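Local coordinates for protein threonine--tRNA ligase catalytic subunit (Aeropyrum pernix, PDB 3A32) that probably attaches threonine to tRNA(Thr) by way of a threonyl-adenylate made with ATP, and, lacking an editing domain, probably cannot deacylate mischarged seryl-tRNA(Thr), at residues Phe341-Val346 with Val401-Lys406; Val346-Glu351 with Ser379-Leu384; Gly371-Val376 with Ile463-Ser468; Arg409-Asp414 with Ile430-Ala435. One frame throughout, in Å; residues are numbered along the deposited sequence.

All four contacts join neighbouring strands of one mixed sheet, ordered 424-431, 412-419, 399-403, 341-347, 373-380 and 465-466. Contact 1 is its buried centre, closed by regular parallel bonds and aliphatic-aromatic packing. Contact 2 takes up the same strand 341-347 where it leaves the sheet; centred about 10 Å away, it lies at the surface and turns to polar loop chemistry. Contact 3, also buried, adds the last strand to the far side of 373-380, the strand it shares with contact 2, and brings in an arginine and the second subunit. Contact 4, partly buried, is the antiparallel edge, and a probable hydrogen bond from Phe-402 N to Asp-414 O ties it to contact 1.

Contact 1: residues Phe341-Val346 with Val401-Lys406; sequences FAVIAV and VFIGAK. With SO4 (sulfate ion), chain D.
Strands 341-346 and 401-403, central in the anticodon-binding domain's mixed sheet, run parallel at an axis separation of 4.8 Å with their directions 18° apart, pairing Val-343 with Val-401, Ile-344 with Phe-402 and Ala-345 with Ile-403. Four backbone bonds fix this register: Val-401 N to Ala-342 O, Ile-344 N to Val-401 O, Ile-403 N to Ile-344 O and Val-346 N to Ile-403 O. The first of them is short at 2.6 Å between Val-401 N and Ala-342 O.

On one face Ile-344 lies alongside Phe-402, both pointing the same way, and the methyl CD1 of Ile-344 comes 3.7 Å from ring atom CE1 of Phe-402. CG1 of Ile-344 and CG of Phe-402 are each anti to the carbonyl carbon (chi1 -59° and -71°), which carries the two in step. Leu-384 and Val-388 of helix 384-393 cover this face. On the other face Val-343 CG1 meets Ile-403 CD1 at 3.7 Å, beneath helix 353-369. Val-401 CG2 touches the edge of the Phe-341 ring at CD1, 4.0 Å away.

Past Gly-404, the N-cap of helix 405-410, a water spans Val-346 O (2.7 Å) and Ala-405 N (3.0 Å). Lys-406 NZ binds sulfate O1 at 2.8 Å, and Arg-427 holds the same ion. The chemistry thus passes from a buried hydrocarbon core to a hydrated rim where a sulfate, probably from the crystallisation liquor, has settled.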
loop_
_atom_site.group_PDB
_atom_site.type_symbol
_atom_site.label_atom_id
_atom_site.label_comp_id
_atom_site.label_asym_id
_atom_site.label_seq_id
_atom_site.Cartn_x
_atom_site.Cartn_y
_atom_site.Cartn_z
ATOM N N PHE A 341 -5.602 -21.533 -1.489
ATOM C CA PHE A 341 -6.279 -22.840 -1.534
ATOM C C PHE A 341 -6.174 -23.320 -2.943
ATOM O O PHE A 341 -6.643 -22.617 -3.845
ATOM C CB PHE A 341 -7.778 -22.730 -1.183
ATOM C CG PHE A 341 -8.039 -22.523 0.280
ATOM C CD1 PHE A 341 -8.038 -23.613 1.162
ATOM C CD2 PHE A 341 -8.234 -21.238 0.790
ATOM C CE1 PHE A 341 -8.256 -23.425 2.529
ATOM C CE2 PHE A 341 -8.450 -21.032 2.161
ATOM C CZ PHE A 341 -8.496 -22.123 3.036
ATOM N N ALA A 342 -5.582 -24.508 -3.156
ATOM C CA ALA A 342 -5.714 -25.157 -4.459
ATOM C C ALA A 342 -6.819 -26.211 -4.298
ATOM O O ALA A 342 -6.737 -27.056 -3.384
ATOM C CB ALA A 342 -4.415 -25.796 -4.911
ATOM N N VAL A 343 -7.846 -26.132 -5.131
ATOM C CA VAL A 343 -8.990 -27.039 -5.089
ATOM C C VAL A 343 -8.859 -27.982 -6.285
ATOM O O VAL A 343 -8.909 -27.540 -7.446
ATOM C CB VAL A 343 -10.357 -26.261 -5.139
ATOM C CG1 VAL A 343 -11.535 -27.217 -5.141
ATOM C CG2 VAL A 343 -10.504 -25.244 -3.935
ATOM N N ILE A 344 -8.636 -29.260 -5.993
ATOM C CA ILE A 344 -8.245 -30.277 -6.982
ATOM C C ILE A 344 -9.358 -31.329 -7.138
ATOM O O ILE A 344 -9.644 -32.095 -6.215
ATOM C CB ILE A 344 -6.877 -30.916 -6.620
ATOM C CG1 ILE A 344 -5.802 -29.820 -6.551
ATOM C CG2 ILE A 344 -6.435 -31.935 -7.704
ATOM C CD1 ILE A 344 -4.762 -29.999 -5.525
ATOM N N ALA A 345 -9.993 -31.323 -8.311
ATOM C CA ALA A 345 -11.151 -32.158 -8.559
ATOM C C ALA A 345 -10.629 -33.476 -9.156
ATOM O O ALA A 345 -10.104 -33.484 -10.267
ATOM C CB ALA A 345 -12.119 -31.441 -9.529
ATOM N N VAL A 346 -10.731 -34.587 -8.422
ATOM C CA VAL A 346 -10.174 -35.844 -8.951
ATOM C C VAL A 346 -11.268 -36.633 -9.700
ATOM O O VAL A 346 -12.040 -37.403 -9.104
ATOM C CB VAL A 346 -9.527 -36.670 -7.884
ATOM C CG1 VAL A 346 -8.752 -37.844 -8.528
ATOM C CG2 VAL A 346 -8.611 -35.773 -6.949
ATOM N N VAL A 401 -6.827 -28.853 -1.450
ATOM C CA VAL A 401 -8.130 -29.475 -1.090
ATOM C C VAL A 401 -8.458 -30.478 -2.185
ATOM O O VAL A 401 -8.619 -30.106 -3.338
ATOM C CB VAL A 401 -9.281 -28.420 -0.902
ATOM C CG1 VAL A 401 -10.623 -29.094 -0.533
ATOM C CG2 VAL A 401 -8.882 -27.359 0.174
ATOM N N PHE A 402 -8.446 -31.751 -1.840
ATOM C CA PHE A 402 -8.667 -32.811 -2.824
ATOM C C PHE A 402 -10.103 -33.237 -2.791
ATOM O O PHE A 402 -10.620 -33.622 -1.731
ATOM C CB PHE A 402 -7.758 -34.025 -2.577
ATOM C CG PHE A 402 -6.296 -33.755 -2.906
ATOM C CD1 PHE A 402 -5.839 -33.813 -4.222
ATOM C CD2 PHE A 402 -5.391 -33.424 -1.894
ATOM C CE1 PHE A 402 -4.504 -33.557 -4.530
ATOM C CE2 PHE A 402 -4.055 -33.161 -2.191
ATOM C CZ PHE A 402 -3.593 -33.238 -3.505
ATOM N N ILE A 403 -10.772 -33.109 -3.931
ATOM C CA ILE A 403 -12.150 -33.536 -3.999
ATOM C C ILE A 403 -12.340 -34.634 -5.022
ATOM O O ILE A 403 -12.373 -34.368 -6.200
ATOM C CB ILE A 403 -13.135 -32.422 -4.263
ATOM C CG1 ILE A 403 -12.935 -31.296 -3.228
ATOM C CG2 ILE A 403 -14.614 -33.038 -4.188
ATOM C CD1 ILE A 403 -13.419 -30.004 -3.644
ATOM N N GLY A 404 -12.406 -35.875 -4.530
ATOM C CA GLY A 404 -12.728 -37.034 -5.363
ATOM C C GLY A 404 -14.032 -37.722 -4.932
ATOM O O GLY A 404 -14.779 -37.221 -4.089
ATOM N N ALA A 405 -14.297 -38.861 -5.552
ATOM C CA ALA A 405 -15.481 -39.695 -5.295
ATOM C C ALA A 405 -15.627 -40.027 -3.810
ATOM O O ALA A 405 -16.710 -39.993 -3.272
ATOM C CB ALA A 405 -15.350 -40.999 -6.113
ATOM N N LYS A 406 -14.527 -40.401 -3.170
ATOM C CA LYS A 406 -14.471 -40.761 -1.760
ATOM C C LYS A 406 -14.890 -39.582 -0.875
ATOM O O LYS A 406 -15.630 -39.746 0.083
ATOM C CB LYS A 406 -13.026 -41.184 -1.419
ATOM C CG LYS A 406 -12.892 -41.816 -0.028
ATOM C CD LYS A 406 -11.464 -42.410 0.270
ATOM C CE LYS A 406 -10.861 -43.232 -0.918
ATOM N NZ LYS A 406 -10.183 -44.577 -0.528
HETATM S S SO4 D . -7.962 -42.439 2.107
HETATM O O1 SO4 D . -8.206 -43.552 1.196
HETATM O O2 SO4 D . -8.362 -42.876 3.454
HETATM O O3 SO4 D . -6.548 -42.087 2.043
HETATM O O4 SO4 D . -8.678 -41.257 1.623
HETATM O O HOH W 1 -12.079 -39.538 -7.420
#

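Contact 2: residues Val346-Glu351 with Ser379-Leu384; sequences VKTGGE and SSKTGL
Val-346 and Leu-384 cross at about a right angle, methyl CG2 of Val-346 lying 3.8 Å from CD1 of Leu-384. The valine's other branch, CG1, is set anti to the backbone N (chi1 -170°) and rests 3.5 Å from Ser-380 C, so one residue packs with its two methyls on both the leucine and the turn that leads to it. Lys-347 starts on the opposite face of the sheet, its CB 3.4 Å from Ser-379 O, but the chain bends off to a salt bridge with Glu-357. Two backbone bonds frame these side chains. Lys-347 N reaches Ser-379 O from well above the carbonyl plane at 3.1 Å, whereas Lys-381 N meets Lys-347 O nearly head-on to the carbonyl, though the N-H...O angle is only 140°.

Both chain exits are shaped by hydroxyls. Ser-380 OG accepts from Gly-383 N at 2.9 Å, an ST motif, and Thr-348 OG1 accepts from Gly-350 N, an ST turn; Thr-348 OG1 is also hydrogen-bonded to Asp-353 OD1. The contact closes the C-terminal ends of the two strands in the beta-alpha-beta unit 341-347, 353-369 and 373-380, with Ser-379 OG bonded to Asp-387 of the following helix 384-393.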
loop_
_atom_site.group_PDB
_atom_site.type_symbol
_atom_site.label_atom_id
_atom_site.label_comp_id
_atom_site.label_asym_id
_atom_site.label_seq_id
_atom_site.Cartn_x
_atom_site.Cartn_y
_atom_site.Cartn_z
ATOM N N VAL A 346 -10.731 -34.587 -8.422
ATOM C CA VAL A 346 -10.174 -35.844 -8.951
ATOM C C VAL A 346 -11.268 -36.633 -9.700
ATOM O O VAL A 346 -12.040 -37.403 -9.104
ATOM C CB VAL A 346 -9.527 -36.670 -7.884
ATOM C CG1 VAL A 346 -8.752 -37.844 -8.528
ATOM C CG2 VAL A 346 -8.611 -35.773 -6.949
ATOM N N LYS A 347 -11.366 -36.385 -10.999
ATOM C CA LYS A 347 -12.458 -36.960 -11.793
ATOM C C LYS A 347 -12.222 -38.445 -12.070
ATOM O O LYS A 347 -11.081 -38.917 -12.069
ATOM C CB LYS A 347 -12.675 -36.164 -13.073
ATOM C CG LYS A 347 -13.700 -35.077 -12.863
ATOM C CD LYS A 347 -13.390 -33.828 -13.650
ATOM C CE LYS A 347 -14.220 -32.623 -13.094
ATOM N NZ LYS A 347 -15.461 -32.234 -13.906
ATOM N N THR A 348 -13.320 -39.167 -12.277
ATOM C CA THR A 348 -13.309 -40.625 -12.346
ATOM C C THR A 348 -13.736 -41.136 -13.719
ATOM O O THR A 348 -13.391 -42.245 -14.089
ATOM C CB THR A 348 -14.225 -41.272 -11.240
ATOM O OG1 THR A 348 -15.594 -40.921 -11.458
ATOM C CG2 THR A 348 -13.819 -40.790 -9.846
ATOM N N GLY A 349 -14.468 -40.320 -14.473
ATOM C CA GLY A 349 -15.089 -40.768 -15.712
ATOM C C GLY A 349 -16.553 -41.170 -15.548
ATOM O O GLY A 349 -17.324 -41.215 -16.542
ATOM N N GLY A 350 -16.956 -41.447 -14.300
ATOM C CA GLY A 350 -18.309 -41.876 -14.007
ATOM C C GLY A 350 -19.178 -40.732 -13.581
ATOM O O GLY A 350 -18.736 -39.606 -13.525
ATOM N N GLU A 351 -20.423 -41.037 -13.244
ATOM C CA GLU A 351 -21.455 -40.052 -12.935
ATOM C C GLU A 351 -21.251 -39.259 -11.651
ATOM O O GLU A 351 -21.900 -38.219 -11.425
ATOM C CB GLU A 351 -22.757 -40.786 -12.800
ATOM C CG GLU A 351 -23.040 -41.632 -14.001
ATOM C CD GLU A 351 -24.196 -41.091 -14.786
ATOM O OE1 GLU A 351 -25.297 -41.700 -14.604
ATOM O OE2 GLU A 351 -24.000 -40.063 -15.526
ATOM N N SER A 379 -8.459 -32.648 -12.386
ATOM C CA SER A 379 -7.492 -33.758 -12.434
ATOM C C SER A 379 -8.267 -35.055 -12.639
ATOM O O SER A 379 -9.433 -35.012 -13.021
ATOM C CB SER A 379 -6.653 -33.794 -11.152
ATOM O OG SER A 379 -5.537 -34.678 -11.296
ATOM N N SER A 380 -7.650 -36.197 -12.363
ATOM C CA SER A 380 -8.250 -37.495 -12.628
ATOM C C SER A 380 -7.551 -38.507 -11.745
ATOM O O SER A 380 -6.489 -38.189 -11.193
ATOM C CB SER A 380 -8.159 -37.847 -14.144
ATOM O OG SER A 380 -6.865 -38.307 -14.501
ATOM N N LYS A 381 -8.152 -39.695 -11.560
ATOM C CA LYS A 381 -7.541 -40.766 -10.770
ATOM C C LYS A 381 -6.159 -41.153 -11.311
ATOM O O LYS A 381 -5.200 -41.294 -10.560
ATOM C CB LYS A 381 -8.415 -42.027 -10.762
ATOM C CG LYS A 381 -9.778 -41.917 -10.066
ATOM C CD LYS A 381 -10.426 -43.315 -9.832
ATOM C CE LYS A 381 -10.071 -43.866 -8.430
ATOM N NZ LYS A 381 -10.602 -45.272 -8.186
ATOM N N THR A 382 -6.044 -41.326 -12.618
ATOM C CA THR A 382 -4.726 -41.677 -13.205
ATOM C C THR A 382 -3.759 -40.485 -13.349
ATOM O O THR A 382 -2.554 -40.666 -13.176
ATOM C CB THR A 382 -4.880 -42.405 -14.514
ATOM O OG1 THR A 382 -5.470 -41.531 -15.466
ATOM C CG2 THR A 382 -5.802 -43.610 -14.315
ATOM N N GLY A 383 -4.285 -39.290 -13.641
ATOM C CA GLY A 383 -3.485 -38.066 -13.729
ATOM C C GLY A 383 -2.992 -37.500 -12.383
ATOM O O GLY A 383 -1.986 -36.781 -12.352
ATOM N N LEU A 384 -3.651 -37.858 -11.270
ATOM C CA LEU A 384 -3.436 -37.175 -9.976
ATOM C C LEU A 384 -1.981 -37.034 -9.580
ATOM O O LEU A 384 -1.522 -35.958 -9.258
ATOM C CB LEU A 384 -4.232 -37.821 -8.819
ATOM C CG LEU A 384 -4.255 -36.971 -7.536
ATOM C CD1 LEU A 384 -4.940 -35.602 -7.708
ATOM C CD2 LEU A 384 -4.811 -37.761 -6.372
#

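Contact 3: residues Gly371-Val376 with Ile463-Ser468; sequences GFRVAV and IPADFS
The parallel edge of the anticodon-binding domain's sheet is completed here, where strand 465-466 pairs with the start of strand 373-380: Arg-373 faces Ala-465 and Val-374 faces Asp-466. Val-374 N donates to Ala-465 O at 2.9 Å and Val-374 O accepts from Phe-467 N at 2.7 Å, so Val-374 is gripped at both its polar backbone atoms. Upstream, Gly-371 ends helix 353-369 in a Schellman motif; Pro-464 CG lies 3.8 Å from Gly-371 CA, and a water joins Gly-371 O to Ile-463 N.

Arg-373 runs alongside Ile-463 and Phe-467. Its CG is anti to the carbonyl carbon (chi1 -69°), and with a further bend at chi3 its NH2 is bound to the carbonyls of Thr-335 and Ala-337, while its CD lies 4.1 Å from Phe-467 CE2. A bond from NH1 to Ile-463 O is doubtful, because the position of that oxygen is less certain. A methionine at this position would probably leave the carbonyls of Thr-335 and Ala-337 without their donor. Ala-465 CB lies over one face of the Phe-467 ring, toward its rim, and Tyr-69 of the second subunit packs on Phe-467.

At the far end Asp-466 OD1 accepts from Ser-468 N at 3.0 Å, an Asx turn, and Ser-468 OG takes a nearly straight bond (175°) from Val-376 N at 3.1 Å.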
loop_
_atom_site.group_PDB
_atom_site.type_symbol
_atom_site.label_atom_id
_atom_site.label_comp_id
_atom_site.label_asym_id
_atom_site.label_seq_id
_atom_site.Cartn_x
_atom_site.Cartn_y
_atom_site.Cartn_z
ATOM N N GLY A 371 -12.684 -13.873 0.251
ATOM C CA GLY A 371 -11.536 -13.017 0.007
ATOM C C GLY A 371 -10.212 -13.766 -0.155
ATOM O O GLY A 371 -9.145 -13.150 -0.075
ATOM N N PHE A 372 -10.277 -15.082 -0.391
ATOM C CA PHE A 372 -9.084 -15.928 -0.487
ATOM C C PHE A 372 -8.555 -15.999 -1.894
ATOM O O PHE A 372 -9.305 -15.742 -2.879
ATOM C CB PHE A 372 -9.370 -17.362 -0.006
ATOM C CG PHE A 372 -9.677 -17.460 1.473
ATOM C CD1 PHE A 372 -8.687 -17.155 2.420
ATOM C CD2 PHE A 372 -10.923 -17.883 1.909
ATOM C CE1 PHE A 372 -8.929 -17.262 3.781
ATOM C CE2 PHE A 372 -11.199 -17.984 3.277
ATOM C CZ PHE A 372 -10.187 -17.642 4.209
ATOM N N ARG A 373 -7.283 -16.396 -2.011
ATOM C CA ARG A 373 -6.681 -16.663 -3.338
ATOM C C ARG A 373 -6.785 -18.167 -3.683
ATOM O O ARG A 373 -6.197 -19.026 -2.992
ATOM C CB ARG A 373 -5.257 -16.122 -3.407
ATOM C CG ARG A 373 -5.208 -14.538 -3.402
ATOM C CD ARG A 373 -3.820 -13.976 -3.535
ATOM N NE ARG A 373 -2.920 -14.381 -2.465
ATOM C CZ ARG A 373 -2.827 -13.783 -1.272
ATOM N NH1 ARG A 373 -3.593 -12.724 -0.996
ATOM N NH2 ARG A 373 -1.947 -14.223 -0.363
ATOM N N VAL A 374 -7.531 -18.462 -4.757
ATOM C CA VAL A 374 -7.993 -19.814 -5.072
ATOM C C VAL A 374 -7.521 -20.225 -6.501
ATOM O O VAL A 374 -7.526 -19.401 -7.434
ATOM C CB VAL A 374 -9.569 -19.941 -4.920
ATOM C CG1 VAL A 374 -10.051 -21.428 -5.079
ATOM C CG2 VAL A 374 -10.024 -19.417 -3.566
ATOM N N ALA A 375 -7.071 -21.471 -6.651
ATOM C CA ALA A 375 -6.857 -22.054 -7.967
ATOM C C ALA A 375 -7.553 -23.428 -8.016
ATOM O O ALA A 375 -7.359 -24.252 -7.115
ATOM C CB ALA A 375 -5.359 -22.177 -8.245
ATOM N N VAL A 376 -8.394 -23.656 -9.028
ATOM C CA VAL A 376 -9.041 -24.966 -9.233
ATOM C C VAL A 376 -8.241 -25.711 -10.267
ATOM O O VAL A 376 -7.836 -25.123 -11.265
ATOM C CB VAL A 376 -10.455 -24.822 -9.757
ATOM C CG1 VAL A 376 -11.071 -26.229 -10.059
ATOM C CG2 VAL A 376 -11.294 -24.101 -8.758
ATOM N N ILE A 463 -6.901 -10.583 -0.037
ATOM C CA ILE A 463 -6.845 -9.997 -1.337
ATOM C C ILE A 463 -7.073 -11.172 -2.315
ATOM O O ILE A 463 -6.106 -11.921 -2.588
ATOM C CB ILE A 463 -5.503 -9.342 -1.583
ATOM C CG1 ILE A 463 -5.198 -8.375 -0.405
ATOM C CG2 ILE A 463 -5.549 -8.673 -3.022
ATOM C CD1 ILE A 463 -3.819 -7.802 -0.425
ATOM N N PRO A 464 -8.361 -11.371 -2.746
ATOM C CA PRO A 464 -8.793 -12.546 -3.540
ATOM C C PRO A 464 -8.259 -12.515 -4.927
ATOM O O PRO A 464 -7.994 -11.441 -5.501
ATOM C CB PRO A 464 -10.326 -12.450 -3.590
ATOM C CG PRO A 464 -10.691 -11.034 -3.173
ATOM C CD PRO A 464 -9.483 -10.472 -2.391
ATOM N N ALA A 465 -8.098 -13.702 -5.471
ATOM C CA ALA A 465 -7.752 -13.854 -6.869
ATOM C C ALA A 465 -8.095 -15.271 -7.276
ATOM O O ALA A 465 -7.971 -16.198 -6.471
ATOM C CB ALA A 465 -6.236 -13.555 -7.123
ATOM N N ASP A 466 -8.549 -15.412 -8.509
ATOM C CA ASP A 466 -8.675 -16.702 -9.149
ATOM C C ASP A 466 -7.413 -16.969 -9.971
ATOM O O ASP A 466 -7.192 -16.362 -11.028
ATOM C CB ASP A 466 -9.944 -16.768 -10.015
ATOM C CG ASP A 466 -10.221 -18.174 -10.548
ATOM O OD1 ASP A 466 -9.356 -19.070 -10.510
ATOM O OD2 ASP A 466 -11.302 -18.390 -11.080
ATOM N N PHE A 467 -6.560 -17.870 -9.459
ATOM C CA PHE A 467 -5.328 -18.216 -10.162
ATOM C C PHE A 467 -5.360 -19.610 -10.824
ATOM O O PHE A 467 -4.288 -20.214 -11.083
ATOM C CB PHE A 467 -4.148 -18.117 -9.195
ATOM C CG PHE A 467 -3.726 -16.706 -8.865
ATOM C CD1 PHE A 467 -3.866 -15.663 -9.796
ATOM C CD2 PHE A 467 -3.112 -16.436 -7.629
ATOM C CE1 PHE A 467 -3.423 -14.339 -9.485
ATOM C CE2 PHE A 467 -2.634 -15.144 -7.321
ATOM C CZ PHE A 467 -2.807 -14.087 -8.263
ATOM N N SER A 468 -6.572 -20.089 -11.140
ATOM C CA SER A 468 -6.752 -21.379 -11.780
ATOM C C SER A 468 -5.840 -21.544 -12.985
ATOM O O SER A 468 -5.305 -22.621 -13.159
ATOM C CB SER A 468 -8.197 -21.619 -12.218
ATOM O OG SER A 468 -9.073 -21.467 -11.134
HETATM O O HOH W 2 -6.531 -13.485 0.457
#

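Contact 4: residues Arg409-Asp414 with Ile430-Ala435; sequences REKVLD and IAYGDA
Leu-413 and Ile-430 exchange two backbone hydrogen bonds, Leu-413 N to Ile-430 O at 2.7 Å and Ile-430 N to Leu-413 O at 3.1 Å, making them the hydrogen-bonded pair of an antiparallel arrangement. Val-412 and Ala-431 form the adjoining non-hydrogen-bonded pair. Next along, Tyr-432 N donates to Lys-411 O at 3.1 Å from above the carbonyl plane, and the tyrosine hydroxyl is tied to Glu-407 O in helix 405-410.

The Tyr-432 side chain starts between its own backbone N and carbonyl carbon (chi1 69°), a setting that folds the ring back onto the backbone of Lys-411, with Tyr-432 CE2 3.3 Å from Lys-411 C. Lys-411, with a positive phi just after the helix, has its CB over one ring face toward the rim, and Lys-411 CD comes 3.8 Å from Tyr-432 CE1. The Leu-413 side chain crosses that of Tyr-432 at about a right angle, its CG 3.9 Å from Tyr-432 CD2, while its CB packs on Ile-430 CB at 4.2 Å. A serine in place of the tyrosine would probably open a gap beside Leu-413 and leave Glu-407 O without its hydroxyl partner.

Ala-438 and Leu-442 of helix 435-457 pack on Leu-413. Asp-434 N-caps that helix, its OD1 accepting from Asp-437 N. The whole is the open end of a beta hairpin, strands 412-419 and 424-431, at the edge of the anticodon-binding domain's sheet.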
loop_
_atom_site.group_PDB
_atom_site.type_symbol
_atom_site.label_atom_id
_atom_site.label_comp_id
_atom_site.label_asym_id
_atom_site.label_seq_id
_atom_site.Cartn_x
_atom_site.Cartn_y
_atom_site.Cartn_z
ATOM N N ARG A 409 -18.630 -39.075 -1.271
ATOM C CA ARG A 409 -19.469 -40.120 -0.679
ATOM C C ARG A 409 -19.364 -40.167 0.834
ATOM O O ARG A 409 -20.349 -40.468 1.536
ATOM C CB ARG A 409 -19.085 -41.468 -1.257
ATOM C CG ARG A 409 -19.522 -41.679 -2.674
ATOM C CD ARG A 409 -18.610 -42.711 -3.348
ATOM N NE ARG A 409 -19.114 -42.931 -4.703
ATOM C CZ ARG A 409 -18.520 -43.690 -5.631
ATOM N NH1 ARG A 409 -17.390 -44.338 -5.359
ATOM N NH2 ARG A 409 -19.083 -43.804 -6.831
ATOM N N GLU A 410 -18.173 -39.863 1.353
ATOM C CA GLU A 410 -17.954 -39.925 2.810
ATOM C C GLU A 410 -18.190 -38.611 3.487
ATOM O O GLU A 410 -18.236 -38.555 4.729
ATOM C CB GLU A 410 -16.543 -40.388 3.119
ATOM C CG GLU A 410 -16.350 -41.775 2.616
ATOM C CD GLU A 410 -14.962 -42.292 2.802
ATOM O OE1 GLU A 410 -14.117 -41.574 3.409
ATOM O OE2 GLU A 410 -14.732 -43.425 2.312
ATOM N N LYS A 411 -18.279 -37.539 2.694
ATOM C CA LYS A 411 -18.558 -36.189 3.247
ATOM C C LYS A 411 -17.443 -35.716 4.146
ATOM O O LYS A 411 -17.678 -35.119 5.196
ATOM C CB LYS A 411 -19.923 -36.115 3.962
ATOM C CG LYS A 411 -21.123 -36.329 3.012
ATOM C CD LYS A 411 -21.680 -35.058 2.341
ATOM C CE LYS A 411 -22.629 -35.426 1.178
ATOM N NZ LYS A 411 -23.841 -36.329 1.563
ATOM N N VAL A 412 -16.220 -35.981 3.718
ATOM C CA VAL A 412 -15.024 -35.581 4.449
ATOM C C VAL A 412 -14.025 -35.109 3.400
ATOM O O VAL A 412 -13.709 -35.872 2.447
ATOM C CB VAL A 412 -14.423 -36.768 5.274
ATOM C CG1 VAL A 412 -13.089 -36.356 5.957
ATOM C CG2 VAL A 412 -15.445 -37.231 6.317
ATOM N N LEU A 413 -13.562 -33.855 3.518
ATOM C CA LEU A 413 -12.575 -33.353 2.554
ATOM C C LEU A 413 -11.188 -33.835 2.943
ATOM O O LEU A 413 -10.932 -34.021 4.107
ATOM C CB LEU A 413 -12.587 -31.832 2.512
ATOM C CG LEU A 413 -13.901 -31.172 2.070
ATOM C CD1 LEU A 413 -13.832 -29.691 2.378
ATOM C CD2 LEU A 413 -14.225 -31.439 0.569
ATOM N N ASP A 414 -10.320 -34.036 1.974
ATOM C CA ASP A 414 -8.906 -34.355 2.202
ATOM C C ASP A 414 -8.105 -33.056 1.988
ATOM O O ASP A 414 -7.928 -32.589 0.843
ATOM C CB ASP A 414 -8.460 -35.457 1.240
ATOM C CG ASP A 414 -6.976 -35.710 1.254
ATOM O OD1 ASP A 414 -6.214 -35.003 1.911
ATOM O OD2 ASP A 414 -6.541 -36.663 0.571
ATOM N N ILE A 430 -11.593 -32.926 6.972
ATOM C CA ILE A 430 -12.565 -31.871 7.209
ATOM C C ILE A 430 -13.981 -32.332 6.820
ATOM O O ILE A 430 -14.312 -32.410 5.625
ATOM C CB ILE A 430 -12.200 -30.526 6.453
ATOM C CG1 ILE A 430 -10.833 -29.959 6.870
ATOM C CG2 ILE A 430 -13.237 -29.492 6.748
ATOM C CD1 ILE A 430 -10.628 -29.750 8.326
ATOM N N ALA A 431 -14.811 -32.631 7.819
ATOM C CA ALA A 431 -16.182 -33.103 7.561
ATOM C C ALA A 431 -17.015 -31.925 7.060
ATOM O O ALA A 431 -16.750 -30.767 7.401
ATOM C CB ALA A 431 -16.825 -33.753 8.828
ATOM N N TYR A 432 -18.005 -32.211 6.229
ATOM C CA TYR A 432 -18.930 -31.169 5.784
ATOM C C TYR A 432 -20.294 -31.803 5.557
ATOM O O TYR A 432 -20.386 -33.031 5.383
ATOM C CB TYR A 432 -18.412 -30.486 4.487
ATOM C CG TYR A 432 -18.451 -31.392 3.264
ATOM C CD1 TYR A 432 -19.496 -31.329 2.347
ATOM C CD2 TYR A 432 -17.453 -32.346 3.055
ATOM C CE1 TYR A 432 -19.524 -32.188 1.221
ATOM C CE2 TYR A 432 -17.469 -33.182 1.985
ATOM C CZ TYR A 432 -18.496 -33.109 1.073
ATOM O OH TYR A 432 -18.466 -33.980 0.026
ATOM N N GLY A 433 -21.336 -30.968 5.525
ATOM C CA GLY A 433 -22.706 -31.382 5.211
ATOM C C GLY A 433 -23.027 -30.994 3.780
ATOM O O GLY A 433 -23.558 -31.785 3.035
ATOM N N ASP A 434 -22.673 -29.778 3.373
ATOM C CA ASP A 434 -22.787 -29.379 1.975
ATOM C C ASP A 434 -21.706 -28.342 1.637
ATOM O O ASP A 434 -20.849 -28.044 2.483
ATOM C CB ASP A 434 -24.183 -28.830 1.685
ATOM C CG ASP A 434 -24.512 -27.581 2.508
ATOM O OD1 ASP A 434 -23.632 -26.924 3.129
ATOM O OD2 ASP A 434 -25.690 -27.229 2.508
ATOM N N ALA A 435 -21.772 -27.774 0.426
ATOM C CA ALA A 435 -20.743 -26.838 -0.061
ATOM C C ALA A 435 -20.478 -25.681 0.893
ATOM O O ALA A 435 -19.345 -25.391 1.206
ATOM C CB ALA A 435 -21.109 -26.308 -1.469
#